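Local coordinates for protein prolyl 4-hydroxylase (Phytophthora capsici LT1534, PDB 6IUQ) that probably hydroxylates prolyl residues at carbon 4, using a non-haem iron(II) centre with molecular oxygen and 2-oxoglutarate as co-substrates, at residues 53-58 / 105-110; 139-144 / 225-230; 168-173 / 203-208. All blocks are in the same frame, centred on the assembly; numbering follows the deposited sequence.

Interaction 1 of 3, residues 53-58 / 105-110; sequences LEEMRW and TKVPEL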
loop_
_atom_site.group_PDB
_atom_site.type_symbol
_atom_site.label_atom_id
_atom_site.label_comp_id
_atom_site.label_asym_id
_atom_site.label_seq_id
_atom_site.Cartn_x
_atom_site.Cartn_y
_atom_site.Cartn_z
ATOM N N LEU A 53 7.494 14.355 10.750
ATOM C CA LEU A 53 6.983 13.668 11.946
ATOM C C LEU A 53 6.592 14.669 13.036
ATOM O O LEU A 53 5.535 14.533 13.647
ATOM C CB LEU A 53 8.025 12.665 12.503
ATOM C CG LEU A 53 7.717 11.938 13.825
ATOM C CD1 LEU A 53 6.408 11.155 13.763
ATOM C CD2 LEU A 53 8.873 11.022 14.267
ATOM N N GLU A 54 7.436 15.671 13.271
ATOM C CA GLU A 54 7.131 16.699 14.268
ATOM C C GLU A 54 5.804 17.382 13.945
ATOM O O GLU A 54 4.946 17.525 14.821
ATOM C CB GLU A 54 8.266 17.728 14.364
ATOM C CG GLU A 54 9.524 17.181 15.055
ATOM C CD GLU A 54 10.651 18.212 15.196
ATOM O OE1 GLU A 54 10.406 19.280 15.805
ATOM O OE2 GLU A 54 11.789 17.936 14.719
ATOM N N GLU A 55 5.609 17.758 12.684
ATOM C CA GLU A 55 4.356 18.390 12.289
ATOM C C GLU A 55 3.173 17.448 12.497
ATOM O O GLU A 55 2.093 17.869 12.893
ATOM C CB GLU A 55 4.429 18.865 10.839
ATOM C CG GLU A 55 5.392 20.018 10.663
ATOM C CD GLU A 55 5.368 20.637 9.272
ATOM O OE1 GLU A 55 4.673 20.110 8.357
ATOM O OE2 GLU A 55 6.055 21.665 9.097
HETATM N N MSE A 56 3.383 16.160 12.263
HETATM C CA MSE A 56 2.309 15.195 12.464
HETATM C C MSE A 56 1.933 15.054 13.933
HETATM O O MSE A 56 0.757 14.951 14.269
HETATM C CB MSE A 56 2.704 13.831 11.902
HETATM C CG MSE A 56 2.788 13.816 10.396
HETATM SE SE MSE A 56 3.415 12.099 9.745
HETATM C CE MSE A 56 1.969 10.961 10.401
ATOM N N ARG A 57 2.943 15.011 14.795
ATOM C CA ARG A 57 2.711 14.924 16.226
ATOM C C ARG A 57 1.967 16.165 16.718
ATOM O O ARG A 57 1.099 16.083 17.581
ATOM C CB ARG A 57 4.029 14.768 16.980
ATOM C CG ARG A 57 4.667 13.389 16.893
ATOM C CD ARG A 57 5.539 13.180 18.117
ATOM N NE ARG A 57 6.642 12.243 17.928
ATOM C CZ ARG A 57 6.561 10.924 18.101
ATOM N NH1 ARG A 57 5.407 10.361 18.453
ATOM N NH2 ARG A 57 7.647 10.170 17.926
ATOM N N TRP A 58 2.314 17.319 16.158
ATOM C CA TRP A 58 1.633 18.549 16.501
ATOM C C TRP A 58 0.159 18.485 16.126
ATOM O O TRP A 58 -0.706 18.864 16.912
ATOM C CB TRP A 58 2.289 19.736 15.816
ATOM C CG TRP A 58 1.676 21.024 16.228
ATOM C CD1 TRP A 58 2.011 21.784 17.317
ATOM C CD2 TRP A 58 0.598 21.703 15.579
ATOM N NE1 TRP A 58 1.213 22.900 17.374
ATOM C CE2 TRP A 58 0.336 22.876 16.321
ATOM C CE3 TRP A 58 -0.165 21.443 14.437
ATOM C CZ2 TRP A 58 -0.647 23.783 15.956
ATOM C CZ3 TRP A 58 -1.146 22.343 14.078
ATOM C CH2 TRP A 58 -1.380 23.500 14.837
ATOM N N THR A 105 -2.161 24.724 5.725
ATOM C CA THR A 105 -1.503 25.989 6.056
ATOM C C THR A 105 -0.883 25.974 7.456
ATOM O O THR A 105 0.036 26.743 7.744
ATOM C CB THR A 105 -2.501 27.165 5.945
ATOM O OG1 THR A 105 -3.194 27.076 4.692
ATOM C CG2 THR A 105 -1.785 28.513 6.028
ATOM N N LYS A 106 -1.364 25.088 8.322
ATOM C CA LYS A 106 -0.794 24.981 9.661
ATOM C C LYS A 106 0.531 24.233 9.676
ATOM O O LYS A 106 1.293 24.374 10.622
ATOM C CB LYS A 106 -1.769 24.294 10.621
ATOM C CG LYS A 106 -3.129 24.973 10.709
ATOM C CD LYS A 106 -4.049 24.271 11.702
ATOM C CE LYS A 106 -5.354 25.052 11.888
ATOM N NZ LYS A 106 -5.122 26.439 12.407
ATOM N N VAL A 107 0.808 23.443 8.633
ATOM C CA VAL A 107 1.973 22.546 8.633
ATOM C C VAL A 107 2.799 22.623 7.346
ATOM O O VAL A 107 2.620 21.825 6.418
ATOM C CB VAL A 107 1.533 21.091 8.873
ATOM C CG1 VAL A 107 1.342 20.827 10.370
ATOM C CG2 VAL A 107 0.239 20.774 8.103
ATOM N N PRO A 108 3.738 23.578 7.300
ATOM C CA PRO A 108 4.478 23.942 6.079
ATOM C C PRO A 108 5.211 22.797 5.369
ATOM O O PRO A 108 5.200 22.749 4.126
ATOM C CB PRO A 108 5.488 24.987 6.588
ATOM C CG PRO A 108 4.835 25.589 7.774
ATOM C CD PRO A 108 4.116 24.431 8.443
ATOM N N GLU A 109 5.858 21.906 6.116
ATOM C CA GLU A 109 6.551 20.807 5.464
ATOM C C GLU A 109 5.549 19.799 4.906
ATOM O O GLU A 109 5.770 19.215 3.844
ATOM C CB GLU A 109 7.536 20.118 6.422
ATOM C CG GLU A 109 8.626 21.040 6.952
ATOM C CD GLU A 109 9.375 21.773 5.837
ATOM O OE1 GLU A 109 9.660 21.165 4.775
ATOM O OE2 GLU A 109 9.667 22.978 6.018
ATOM N N LEU A 110 4.453 19.576 5.620
ATOM C CA LEU A 110 3.431 18.673 5.096
ATOM C C LEU A 110 2.723 19.316 3.909
ATOM O O LEU A 110 2.359 18.624 2.965
ATOM C CB LEU A 110 2.433 18.284 6.180
ATOM C CG LEU A 110 2.969 17.302 7.225
ATOM C CD1 LEU A 110 1.987 17.147 8.393
ATOM C CD2 LEU A 110 3.277 15.948 6.580
#
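The carboxylate of E55, midway along helix 46-61, meets the first turn of helix 108-115, where V107 holds the N-cap position. The motif is an acidic side chain accepting backbone N-H groups at a helix N-terminus, the acid coming from helix 46-61 and the N-H groups from helix 108-115.

Two hydrogen bonds carry the polar part. E109 N donates to the syn lone pair of E55 OE2 (3.0 Å, 165°), while L110 N reaches E55 OE1 at 2.8 Å, also on the syn side but 18° out of the carboxylate plane. The rotation of the carboxylate is thus fixed by two donors on successive residues, and Y9 OH adds a third bond at OE2. The helix dipole would probably help stabilise the negative charge. The E109 carboxylate is directed elsewhere, to a salt bridge with R15.

Apolar contacts flank these bonds. E55 has CG beside its backbone N (chi1 -68°) and an extended chain beyond, a shape that carries the carboxylate to the start of helix 108-115 and leaves its methylene CB against V107 CG1 at 3.7 Å. L110 CD1 touches both E55 CB and M56 CG, meeting M56, modelled as selenomethionine, at about a right angle.

At the other end, the W58 indole lies across the K106 chain, which runs nearly perpendicular to it; W58 CZ3 and K106 CB are 4.0 Å apart.

Interaction 2 of 3, residues 139-144 / 225-230; sequences RTLKLQ and YVLTIW
One ordered water joins K142 to V226 and T228 across the two strands. It donates to K142 O (3.0 Å) and V226 O, accepts from K142 NZ, and lies 2.6 Å from T228 OG1 in a bond whose direction is not settled. K142 O therefore serves two donors, since T228 N also binds it at 2.8 Å with an almost straight N-H...O angle of 177°. The bends of the K142 chain at chi3 and chi4 turn NZ along the strand toward Q144, within bonding distance of the water; the same ammonium forms a salt bridge with E95, which also accepts a hydrogen bond from Q144 NE2.

The backbone frame is a regular antiparallel ladder, the strand axes 4.7 Å apart at 167°. T140-W230, K142-T228 and Q144-V226 are hydrogen-bonded pairs, alternating with the non-hydrogen-bonded pairs L141-I229 and L143-L227.

On the face bearing K142 and T228, the W230 ring receives K142 CE near its plane, at its edge, 3.8 Å from CH2, and T140 CG2 likewise at CE3. W230 NE1 donates to D158 OD2, an iron ligand's carboxylate, making W230 a second-shell residue with its side chain about 5 Å from the iron. On the other face L143 CD2 packs alongside L227 CD1 at 3.8 Å, and L141 CD1 meets I229 CG1.

These strands are inner members of the larger sheet of the double-stranded beta-helix core. Strand 94-97 bonds to the outer side of 139-144 and strand 166-173 to the far side of 225-230, while the leucine face is covered by helix 108-115, with helix 46-61 reaching L143.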
loop_
_atom_site.group_PDB
_atom_site.type_symbol
_atom_site.label_atom_id
_atom_site.label_comp_id
_atom_site.label_asym_id
_atom_site.label_seq_id
_atom_site.Cartn_x
_atom_site.Cartn_y
_atom_site.Cartn_z
ATOM N N ARG A 139 -4.959 12.873 -6.171
ATOM C CA ARG A 139 -3.953 12.466 -5.199
ATOM C C ARG A 139 -4.633 12.562 -3.838
ATOM O O ARG A 139 -5.506 13.407 -3.627
ATOM C CB ARG A 139 -2.682 13.346 -5.254
ATOM C CG ARG A 139 -2.820 14.647 -4.459
ATOM C CD ARG A 139 -1.654 15.605 -4.644
ATOM N NE ARG A 139 -1.408 15.913 -6.052
ATOM C CZ ARG A 139 -0.601 16.887 -6.463
ATOM N NH1 ARG A 139 0.009 17.644 -5.566
ATOM N NH2 ARG A 139 -0.406 17.119 -7.763
ATOM N N THR A 140 -4.256 11.674 -2.930
ATOM C CA THR A 140 -4.746 11.713 -1.558
ATOM C C THR A 140 -3.545 11.638 -0.662
ATOM O O THR A 140 -2.679 10.798 -0.879
ATOM C CB THR A 140 -5.701 10.524 -1.223
ATOM O OG1 THR A 140 -6.932 10.659 -1.936
ATOM C CG2 THR A 140 -5.992 10.456 0.273
ATOM N N LEU A 141 -3.484 12.487 0.350
ATOM C CA LEU A 141 -2.405 12.390 1.316
ATOM C C LEU A 141 -3.000 12.156 2.696
ATOM O O LEU A 141 -3.623 13.042 3.278
ATOM C CB LEU A 141 -1.542 13.653 1.288
ATOM C CG LEU A 141 -0.159 13.562 1.924
ATOM C CD1 LEU A 141 0.814 14.428 1.123
ATOM C CD2 LEU A 141 -0.188 13.966 3.386
ATOM N N LYS A 142 -2.809 10.955 3.220
ATOM C CA LYS A 142 -3.415 10.586 4.495
ATOM C C LYS A 142 -2.353 10.398 5.593
ATOM O O LYS A 142 -1.301 9.798 5.361
ATOM C CB LYS A 142 -4.259 9.317 4.324
ATOM C CG LYS A 142 -4.983 8.858 5.578
ATOM C CD LYS A 142 -5.942 7.680 5.325
ATOM C CE LYS A 142 -5.228 6.310 5.375
ATOM N NZ LYS A 142 -4.527 5.992 6.673
ATOM N N LEU A 143 -2.625 10.947 6.775
ATOM C CA LEU A 143 -1.802 10.708 7.949
ATOM C C LEU A 143 -2.496 9.709 8.863
ATOM O O LEU A 143 -3.707 9.765 9.040
ATOM C CB LEU A 143 -1.530 12.006 8.702
ATOM C CG LEU A 143 -0.980 13.171 7.887
ATOM C CD1 LEU A 143 -0.749 14.369 8.789
ATOM C CD2 LEU A 143 0.307 12.763 7.180
ATOM N N GLN A 144 -1.727 8.789 9.437
ATOM C CA GLN A 144 -2.299 7.770 10.298
ATOM C C GLN A 144 -1.474 7.545 11.553
ATOM O O GLN A 144 -0.261 7.349 11.483
ATOM C CB GLN A 144 -2.444 6.450 9.551
ATOM C CG GLN A 144 -2.922 5.314 10.438
ATOM C CD GLN A 144 -3.169 4.028 9.683
ATOM O OE1 GLN A 144 -2.308 3.145 9.641
ATOM N NE2 GLN A 144 -4.354 3.908 9.085
ATOM N N TYR A 225 3.380 5.796 13.393
ATOM C CA TYR A 225 2.950 6.826 12.451
ATOM C C TYR A 225 3.292 6.407 11.035
ATOM O O TYR A 225 4.363 5.837 10.787
ATOM C CB TYR A 225 3.615 8.162 12.746
ATOM C CG TYR A 225 3.000 8.981 13.855
ATOM C CD1 TYR A 225 1.930 9.835 13.603
ATOM C CD2 TYR A 225 3.512 8.938 15.144
ATOM C CE1 TYR A 225 1.379 10.602 14.606
ATOM C CE2 TYR A 225 2.968 9.705 16.158
ATOM C CZ TYR A 225 1.904 10.537 15.883
ATOM O OH TYR A 225 1.354 11.312 16.886
ATOM N N VAL A 226 2.379 6.688 10.109
ATOM C CA VAL A 226 2.644 6.458 8.703
ATOM C C VAL A 226 1.993 7.547 7.854
ATOM O O VAL A 226 0.901 8.020 8.149
ATOM C CB VAL A 226 2.163 5.057 8.254
ATOM C CG1 VAL A 226 0.683 4.852 8.576
ATOM C CG2 VAL A 226 2.435 4.868 6.776
ATOM N N LEU A 227 2.687 7.974 6.811
ATOM C CA LEU A 227 2.133 8.939 5.873
ATOM C C LEU A 227 1.858 8.201 4.578
ATOM O O LEU A 227 2.730 7.527 4.055
ATOM C CB LEU A 227 3.105 10.110 5.679
ATOM C CG LEU A 227 2.834 11.243 4.692
ATOM C CD1 LEU A 227 3.537 12.514 5.210
ATOM C CD2 LEU A 227 3.318 10.904 3.285
ATOM N N THR A 228 0.639 8.306 4.068
ATOM C CA THR A 228 0.284 7.611 2.836
ATOM C C THR A 228 -0.052 8.576 1.713
ATOM O O THR A 228 -0.828 9.488 1.899
ATOM C CB THR A 228 -0.923 6.680 3.043
ATOM O OG1 THR A 228 -0.672 5.819 4.152
ATOM C CG2 THR A 228 -1.176 5.842 1.787
ATOM N N ILE A 229 0.540 8.361 0.547
ATOM C CA ILE A 229 0.156 9.078 -0.659
ATOM C C ILE A 229 -0.361 8.077 -1.690
ATOM O O ILE A 229 0.288 7.056 -1.966
ATOM C CB ILE A 229 1.341 9.862 -1.262
ATOM C CG1 ILE A 229 1.898 10.869 -0.258
ATOM C CG2 ILE A 229 0.927 10.570 -2.529
ATOM C CD1 ILE A 229 3.223 11.502 -0.703
ATOM N N TRP A 230 -1.538 8.333 -2.228
ATOM C CA TRP A 230 -2.072 7.499 -3.288
ATOM C C TRP A 230 -2.115 8.288 -4.565
ATOM O O TRP A 230 -2.589 9.414 -4.582
ATOM C CB TRP A 230 -3.469 6.998 -2.954
ATOM C CG TRP A 230 -3.495 5.813 -2.056
ATOM C CD1 TRP A 230 -3.116 4.538 -2.367
ATOM C CD2 TRP A 230 -3.956 5.777 -0.709
ATOM N NE1 TRP A 230 -3.287 3.708 -1.284
ATOM C CE2 TRP A 230 -3.815 4.440 -0.254
ATOM C CE3 TRP A 230 -4.472 6.746 0.169
ATOM C CZ2 TRP A 230 -4.168 4.045 1.041
ATOM C CZ3 TRP A 230 -4.825 6.349 1.467
ATOM C CH2 TRP A 230 -4.671 5.003 1.884
HETATM O O HOH W 1 -1.530 6.979 6.308
#

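Interaction 3 of 3, residues 168-173 / 203-208; sequences VTCLLY and DRVVLF
F208 and L171 form the apolar centre of this antiparallel pair from the larger sheet of the double-stranded beta-helix, L171 CD1 meeting the edge of the ring 3.5 Å from CE2. The ring's face is taken by T169 in a CH-pi contact: T169 CB lies 3.8 Å from the ring centroid and 20° off its normal. This follows from the F208 torsion (chi1 61°), which sets CG between the backbone N and the carbonyl carbon and folds the ring over its cross-strand partner. Further along the same face, V206 CG2 abuts the Y173 ring in its plane, at CE2.

On the reverse face C170 SG touches L207 CD2 at 3.5 Å and also reaches V205 CG1, while L172 CD1 packs on V205 CG2.

Between these two layers run the backbone bonds. T169 and F208 exchange two, as do L171 and V206; the shortest of these four is L171 N to V206 O, 2.8 Å and nearly straight. T169 OG1 is hydrogen-bonded to D158 OD2, a second-shell bond that probably helps hold this iron ligand in place, and the F208 side chain is about 5 Å from the metal.

Toward the polar edge the D203 carboxylate accepts the backbone N-H groups of F44 and G45. The ladder closes there with D203 N to Y173 O, 2.7 Å but bent to 138°, the donor tilted from the carbonyl plane.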
loop_
_atom_site.group_PDB
_atom_site.type_symbol
_atom_site.label_atom_id
_atom_site.label_comp_id
_atom_site.label_asym_id
_atom_site.label_seq_id
_atom_site.Cartn_x
_atom_site.Cartn_y
_atom_site.Cartn_z
ATOM N N VAL A 168 -1.029 3.782 -7.677
ATOM C CA VAL A 168 0.193 3.593 -6.888
ATOM C C VAL A 168 0.013 3.962 -5.423
ATOM O O VAL A 168 -0.490 5.036 -5.105
ATOM C CB VAL A 168 1.367 4.440 -7.440
ATOM C CG1 VAL A 168 2.625 4.237 -6.586
ATOM C CG2 VAL A 168 1.626 4.088 -8.895
ATOM N N THR A 169 0.418 3.067 -4.528
ATOM C CA THR A 169 0.428 3.364 -3.107
ATOM C C THR A 169 1.831 3.747 -2.663
ATOM O O THR A 169 2.797 3.061 -2.987
ATOM C CB THR A 169 -0.049 2.167 -2.274
ATOM O OG1 THR A 169 -1.409 1.849 -2.628
ATOM C CG2 THR A 169 0.070 2.490 -0.782
ATOM N N CYS A 170 1.935 4.853 -1.930
ATOM C CA CYS A 170 3.218 5.327 -1.452
ATOM C C CYS A 170 3.178 5.528 0.050
ATOM O O CYS A 170 2.456 6.393 0.557
ATOM C CB CYS A 170 3.617 6.628 -2.148
ATOM S SG CYS A 170 5.136 7.319 -1.421
ATOM N N LEU A 171 3.948 4.710 0.755
ATOM C CA LEU A 171 3.964 4.730 2.212
ATOM C C LEU A 171 5.276 5.305 2.733
ATOM O O LEU A 171 6.348 4.837 2.366
ATOM C CB LEU A 171 3.738 3.316 2.758
ATOM C CG LEU A 171 2.365 2.676 2.465
ATOM C CD1 LEU A 171 2.371 1.208 2.782
ATOM C CD2 LEU A 171 1.302 3.328 3.311
ATOM N N LEU A 172 5.187 6.326 3.577
ATOM C CA LEU A 172 6.349 6.840 4.285
ATOM C C LEU A 172 6.261 6.511 5.766
ATOM O O LEU A 172 5.345 6.968 6.466
ATOM C CB LEU A 172 6.491 8.350 4.108
ATOM C CG LEU A 172 7.595 9.000 4.969
ATOM C CD1 LEU A 172 8.965 8.381 4.779
ATOM C CD2 LEU A 172 7.667 10.502 4.722
ATOM N N TYR A 173 7.219 5.715 6.235
ATOM C CA TYR A 173 7.243 5.278 7.623
ATOM C C TYR A 173 8.138 6.186 8.471
ATOM O O TYR A 173 9.174 6.679 8.015
ATOM C CB TYR A 173 7.690 3.812 7.714
ATOM C CG TYR A 173 6.642 2.883 7.136
ATOM C CD1 TYR A 173 5.384 2.794 7.723
ATOM C CD2 TYR A 173 6.888 2.142 5.986
ATOM C CE1 TYR A 173 4.410 1.976 7.203
ATOM C CE2 TYR A 173 5.919 1.322 5.450
ATOM C CZ TYR A 173 4.681 1.240 6.071
ATOM O OH TYR A 173 3.694 0.439 5.566
ATOM N N ASP A 203 11.895 6.907 7.857
ATOM C CA ASP A 203 12.375 7.408 6.574
ATOM C C ASP A 203 12.478 6.294 5.521
ATOM O O ASP A 203 13.216 6.402 4.539
ATOM C CB ASP A 203 13.718 8.122 6.747
ATOM C CG ASP A 203 14.039 9.025 5.584
ATOM O OD1 ASP A 203 13.075 9.430 4.891
ATOM O OD2 ASP A 203 15.240 9.318 5.345
ATOM N N ARG A 204 11.713 5.229 5.722
ATOM C CA ARG A 204 11.573 4.196 4.709
ATOM C C ARG A 204 10.319 4.427 3.873
ATOM O O ARG A 204 9.242 4.675 4.410
ATOM C CB ARG A 204 11.525 2.812 5.356
ATOM C CG ARG A 204 11.099 1.713 4.406
ATOM C CD ARG A 204 11.219 0.367 5.088
ATOM N NE ARG A 204 12.591 -0.134 5.078
ATOM C CZ ARG A 204 12.990 -1.242 5.696
ATOM N NH1 ARG A 204 12.126 -1.970 6.413
ATOM N NH2 ARG A 204 14.257 -1.623 5.598
ATOM N N VAL A 205 10.473 4.330 2.560
ATOM C CA VAL A 205 9.369 4.475 1.623
ATOM C C VAL A 205 9.048 3.126 0.964
ATOM O O VAL A 205 9.952 2.439 0.472
ATOM C CB VAL A 205 9.690 5.539 0.519
ATOM C CG1 VAL A 205 8.729 5.430 -0.637
ATOM C CG2 VAL A 205 9.647 6.932 1.095
ATOM N N VAL A 206 7.774 2.734 0.974
ATOM C CA VAL A 206 7.329 1.576 0.197
ATOM C C VAL A 206 6.382 2.057 -0.898
ATOM O O VAL A 206 5.470 2.837 -0.634
ATOM C CB VAL A 206 6.617 0.520 1.059
ATOM C CG1 VAL A 206 6.321 -0.737 0.219
ATOM C CG2 VAL A 206 7.450 0.150 2.270
ATOM N N LEU A 207 6.638 1.638 -2.131
ATOM C CA LEU A 207 5.730 1.878 -3.238
ATOM C C LEU A 207 5.224 0.530 -3.632
ATOM O O LEU A 207 6.022 -0.417 -3.702
ATOM C CB LEU A 207 6.408 2.526 -4.441
ATOM C CG LEU A 207 7.234 3.792 -4.231
ATOM C CD1 LEU A 207 7.808 4.242 -5.544
ATOM C CD2 LEU A 207 6.401 4.894 -3.601
ATOM N N PHE A 208 3.916 0.427 -3.871
ATOM C CA PHE A 208 3.387 -0.779 -4.467
ATOM C C PHE A 208 2.134 -0.527 -5.327
ATOM O O PHE A 208 1.583 0.566 -5.344
ATOM C CB PHE A 208 3.154 -1.843 -3.376
ATOM C CG PHE A 208 2.171 -1.473 -2.284
ATOM C CD1 PHE A 208 0.797 -1.583 -2.490
ATOM C CD2 PHE A 208 2.616 -1.170 -1.007
ATOM C CE1 PHE A 208 -0.115 -1.303 -1.457
ATOM C CE2 PHE A 208 1.710 -0.893 0.024
ATOM C CZ PHE A 208 0.331 -0.974 -0.205
#

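In the fold
The three contacts follow one path from an outer helical layer to the iron site. Interaction 1 is complete before interaction 2 begins; in sequence, both segments of interaction 3 fall between 139-144 and 225-230. The centres of interactions 2 and 3 are 9 Å apart in a single sheet, where strands 224-232 and 166-173 are neighbours: I229 N binds C170 O (2.7 Å) in a probable hydrogen bond. Interaction 1, centred 13 Å from interaction 2, joins helices 46-61 and 108-115, both packing on that sheet, with L110 CD2 3.7 Å from L227 CD1. Interactions 1 and 3 do not touch. Interactions 2 and 3 each send a side chain, W230 and T169, to hydrogen-bond iron ligand D158.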